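Side-chain contacts in malonyl CoA-acyl carrier protein transacylase (Burkholderia pseudomallei, PDB 3G87), which probably transfers the malonyl group from coenzyme A to the phosphopantetheine thiol of holo-acyl carrier protein: residues Y42-R45 with A46-V49; L66-V69 with N70-Y74. One frame throughout, in Å; residues are numbered along the deposited sequence.

Contact 1: Y42-R45 with A46-V49; sequences YSIR and ALCV
The N-terminal turn of helix 44-50 starts with a serine N-cap, and Ser-43 and Ala-46 meet there. Ser-43 OG accepts a weak but fairly straight bond from Ala-46 N, 3.3 Å away with an N-H...O angle of 166°. The hydroxyl can fold over the helix start because OG lies trans to the backbone N (chi1 -177°). Ser-43 CB and Ala-46 CB also touch, at 3.7 Å. One step on, Leu-47 N donates to Ser-43 O. Cys-48 N then donates to Ile-44 O, and Val-49 N to Arg-45 O at 2.8 Å.

The side chains pair along the same turn. Leu-47 CD2 approaches the Tyr-42 ring obliquely, 3.8 Å from CE1. Ile-44 CD1 touches Leu-47 CD2 (4.2 Å) and Cys-48 SG (4.1 Å), both on one side of it. Arg-45 runs out extended from CG to NE, then turns at chi4 (-82°). This sets its guanidinium over Val-49, with Val-49 CG2 4.2 Å above the centre of one face. This is van der Waals packing of a methyl group on the flat cation, not a polar bond.

The buried side chains of Ile-44 and Cys-48 also meet Phe-26 of helix 25-28 and residues of helix 59-81. Ile-44 N donates to Asp-37 OD1, so a carboxylate takes one N-H of this first turn and the Ser-43 hydroxyl another. The arrangement is that of an N-capped short helix in an acyltransferase domain.

Contact 2: L66-V69 with N70-Y74; sequences LYVV and NALTY
Thr-73 has its OG1 beside the backbone N (chi1 -53°), and this turns the hydroxyl back onto Val-69 O one helical turn earlier. Thr-73 OG1 donates to Val-69 O at 2.7 Å. Asn-70 has a similar first torsion (chi1 -71°), which lays its amide next to Leu-66 O, with CG 3.1 Å from that oxygen.

Val-69 O takes two bonds. Thr-73 N donates at 3.0 Å, and Thr-73 OG1 reaches the same oxygen from the opposite face of the carbonyl plane, 37° out of it. Leu-66 O accepts from Asn-70 N at 2.6 Å. Asn-70 OD1 also lies near it, but both are acceptors. The amide finds its partners elsewhere: ND2 donates to Pro-12 O and Asn-97 OD1.

Val-68 and Leu-72 lie side by side and point the same way, with Val-68 CG1 and Leu-72 CD2 4.2 Å apart. Both also touch Phe-26 of helix 25-28. The Tyr-67 side chain packs on helices 94-101 and 107-123, and its OH bonds to Phe-107 O.

The chemistry implies that the Thr-73 hydroxyl spends its proton on a carbonyl of its own helix, while the buried Asn-70 amide spends its N-H groups on tying this helix to neighbouring parts of the chain.

Overall arrangement
Contact 1 comes first along the chain, on helix 44-50, and contact 2 follows on the next helix, 59-81. Their centres are about 13 Å apart, on the same side of the chain's centre and both in the acyl transferase domain. Contact 1 lies farther out, its centre about 20 Å from the chain's centre against 13 Å for contact 2. The two helices touch directly: Cys-48 SG meets Val-69 CG2 at 3.7 Å, and Ile-44 CG1 meets Val-68 CG2 at 3.9 Å. Phe-26 packs against both. In contact 2 the side chain of Asn-70 touches what is probably the nucleophile elbow. The short helix thus packs on the longer helix that borders this presumed active-site turn.

Contact 1: Y42-R45 with A46-V49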
loop_
_atom_site.group_PDB
_atom_site.type_symbol
_atom_site.label_atom_id
_atom_site.label_comp_id
_atom_site.label_asym_id
_atom_site.label_seq_id
_atom_site.Cartn_x
_atom_site.Cartn_y
_atom_site.Cartn_z
ATOM N N TYR A 42 -4.349 21.961 4.436
ATOM C CA TYR A 42 -3.663 22.004 5.735
ATOM C C TYR A 42 -2.182 21.765 5.522
ATOM O O TYR A 42 -1.760 21.424 4.404
ATOM C CB TYR A 42 -4.264 20.975 6.700
ATOM C CG TYR A 42 -4.266 19.552 6.209
ATOM C CD1 TYR A 42 -3.070 18.805 6.183
ATOM C CD2 TYR A 42 -5.448 18.940 5.809
ATOM C CE1 TYR A 42 -3.033 17.509 5.751
ATOM C CE2 TYR A 42 -5.440 17.640 5.379
ATOM C CZ TYR A 42 -4.210 16.913 5.350
ATOM O OH TYR A 42 -4.162 15.602 4.937
ATOM N N SER A 43 -1.369 21.937 6.559
ATOM C CA SER A 43 0.067 21.788 6.377
ATOM C C SER A 43 0.451 20.318 6.401
ATOM O O SER A 43 0.223 19.643 7.386
ATOM C CB SER A 43 0.849 22.525 7.462
ATOM O OG SER A 43 2.269 22.412 7.222
ATOM N N ILE A 44 1.021 19.829 5.311
ATOM C CA ILE A 44 1.437 18.458 5.236
ATOM C C ILE A 44 2.641 18.229 6.164
ATOM O O ILE A 44 2.825 17.142 6.737
ATOM C CB ILE A 44 1.696 18.061 3.733
ATOM C CG1 ILE A 44 1.973 16.566 3.580
ATOM C CG2 ILE A 44 2.874 18.782 3.145
ATOM C CD1 ILE A 44 0.865 15.618 4.073
ATOM N N ARG A 45 3.462 19.277 6.328
ATOM C CA ARG A 45 4.703 19.138 7.099
ATOM C C ARG A 45 4.363 19.031 8.572
ATOM O O ARG A 45 4.969 18.245 9.285
ATOM C CB ARG A 45 5.674 20.322 6.861
ATOM C CG ARG A 45 7.004 20.124 7.624
ATOM C CD ARG A 45 7.801 21.427 7.739
ATOM N NE ARG A 45 9.100 21.167 8.336
ATOM C CZ ARG A 45 9.344 21.056 9.624
ATOM N NH1 ARG A 45 8.372 21.253 10.503
ATOM N NH2 ARG A 45 10.594 20.761 10.020
ATOM N N ALA A 46 3.412 19.855 9.020
ATOM C CA ALA A 46 2.964 19.837 10.398
ATOM C C ALA A 46 2.385 18.450 10.712
ATOM O O ALA A 46 2.734 17.850 11.721
ATOM C CB ALA A 46 1.925 20.909 10.624
ATOM N N LEU A 47 1.525 17.937 9.841
ATOM C CA LEU A 47 0.852 16.661 10.099
ATOM C C LEU A 47 1.905 15.571 10.268
ATOM O O LEU A 47 1.811 14.727 11.186
ATOM C CB LEU A 47 -0.103 16.342 8.928
ATOM C CG LEU A 47 -0.671 14.893 8.834
ATOM C CD1 LEU A 47 -1.702 14.577 9.938
ATOM C CD2 LEU A 47 -1.318 14.629 7.505
ATOM N N CYS A 48 2.924 15.607 9.387
ATOM C CA CYS A 48 4.014 14.599 9.366
ATOM C C CYS A 48 5.114 14.672 10.467
ATOM O O CYS A 48 5.484 13.624 11.120
ATOM C CB CYS A 48 4.664 14.551 7.970
ATOM S SG CYS A 48 3.599 13.840 6.633
ATOM N N VAL A 49 5.644 15.886 10.669
ATOM C CA VAL A 49 6.792 16.091 11.572
ATOM C C VAL A 49 6.306 16.257 13.014
ATOM O O VAL A 49 6.809 15.574 13.909
ATOM C CB VAL A 49 7.711 17.272 11.118
ATOM C CG1 VAL A 49 8.745 17.587 12.182
ATOM C CG2 VAL A 49 8.380 16.971 9.762
#

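Contact 2: L66-V69 with N70-Y74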
loop_
_atom_site.group_PDB
_atom_site.type_symbol
_atom_site.label_atom_id
_atom_site.label_comp_id
_atom_site.label_asym_id
_atom_site.label_seq_id
_atom_site.Cartn_x
_atom_site.Cartn_y
_atom_site.Cartn_z
ATOM N N LEU A 66 1.580 9.461 3.831
ATOM C CA LEU A 66 2.388 8.455 3.150
ATOM C C LEU A 66 2.789 8.868 1.750
ATOM O O LEU A 66 3.975 8.844 1.408
ATOM C CB LEU A 66 1.633 7.131 3.105
ATOM C CG LEU A 66 1.476 6.485 4.488
ATOM C CD1 LEU A 66 0.492 5.304 4.379
ATOM C CD2 LEU A 66 2.830 6.051 5.096
ATOM N N TYR A 67 1.804 9.280 0.962
ATOM C CA TYR A 67 2.021 9.619 -0.428
ATOM C C TYR A 67 3.083 10.689 -0.584
ATOM O O TYR A 67 3.981 10.554 -1.423
ATOM C CB TYR A 67 0.704 10.082 -1.100
ATOM C CG TYR A 67 0.868 10.581 -2.547
ATOM C CD1 TYR A 67 0.870 9.676 -3.631
ATOM C CD2 TYR A 67 1.027 11.939 -2.824
ATOM C CE1 TYR A 67 1.018 10.117 -4.950
ATOM C CE2 TYR A 67 1.226 12.404 -4.150
ATOM C CZ TYR A 67 1.178 11.494 -5.205
ATOM O OH TYR A 67 1.341 11.940 -6.504
ATOM N N VAL A 68 2.969 11.757 0.195
ATOM C CA VAL A 68 3.875 12.897 0.019
ATOM C C VAL A 68 5.269 12.520 0.520
ATOM O O VAL A 68 6.289 12.808 -0.125
ATOM C CB VAL A 68 3.349 14.155 0.740
ATOM C CG1 VAL A 68 4.311 15.296 0.557
ATOM C CG2 VAL A 68 1.966 14.536 0.195
ATOM N N VAL A 69 5.320 11.835 1.660
ATOM C CA VAL A 69 6.601 11.362 2.141
ATOM C C VAL A 69 7.229 10.350 1.181
ATOM O O VAL A 69 8.443 10.473 0.828
ATOM C CB VAL A 69 6.546 10.928 3.597
ATOM C CG1 VAL A 69 7.877 10.306 4.030
ATOM C CG2 VAL A 69 6.189 12.209 4.511
ATOM N N ASN A 70 6.446 9.393 0.704
ATOM C CA ASN A 70 7.001 8.465 -0.259
ATOM C C ASN A 70 7.531 9.239 -1.470
ATOM O O ASN A 70 8.628 8.979 -1.941
ATOM C CB ASN A 70 5.936 7.466 -0.726
ATOM C CG ASN A 70 5.561 6.469 0.327
ATOM O OD1 ASN A 70 6.125 6.437 1.445
ATOM N ND2 ASN A 70 4.585 5.624 -0.008
ATOM N N ALA A 71 6.742 10.153 -2.016
ATOM C CA ALA A 71 7.179 10.935 -3.179
ATOM C C ALA A 71 8.468 11.720 -2.961
ATOM O O ALA A 71 9.357 11.720 -3.798
ATOM C CB ALA A 71 6.075 11.907 -3.581
ATOM N N LEU A 72 8.551 12.451 -1.867
ATOM C CA LEU A 72 9.700 13.302 -1.635
ATOM C C LEU A 72 10.954 12.460 -1.490
ATOM O O LEU A 72 11.986 12.764 -2.108
ATOM C CB LEU A 72 9.440 14.158 -0.399
ATOM C CG LEU A 72 8.922 15.590 -0.700
ATOM C CD1 LEU A 72 7.882 15.701 -1.834
ATOM C CD2 LEU A 72 8.397 16.233 0.561
ATOM N N THR A 73 10.846 11.375 -0.723
ATOM C CA THR A 73 11.916 10.395 -0.596
ATOM C C THR A 73 12.319 9.887 -1.970
ATOM O O THR A 73 13.513 9.836 -2.270
ATOM C CB THR A 73 11.476 9.224 0.208
ATOM O OG1 THR A 73 10.956 9.704 1.431
ATOM C CG2 THR A 73 12.659 8.338 0.521
ATOM N N TYR A 74 11.338 9.561 -2.806
ATOM C CA TYR A 74 11.619 9.140 -4.173
ATOM C C TYR A 74 12.388 10.220 -4.992
ATOM O O TYR A 74 13.406 9.923 -5.615
ATOM C CB TYR A 74 10.328 8.729 -4.825
ATOM C CG TYR A 74 10.374 8.697 -6.334
ATOM C CD1 TYR A 74 10.972 7.616 -7.034
ATOM C CD2 TYR A 74 9.786 9.739 -7.085
ATOM C CE1 TYR A 74 11.022 7.636 -8.451
ATOM C CE2 TYR A 74 9.840 9.737 -8.460
ATOM C CZ TYR A 74 10.438 8.706 -9.123
ATOM O OH TYR A 74 10.447 8.755 -10.465
#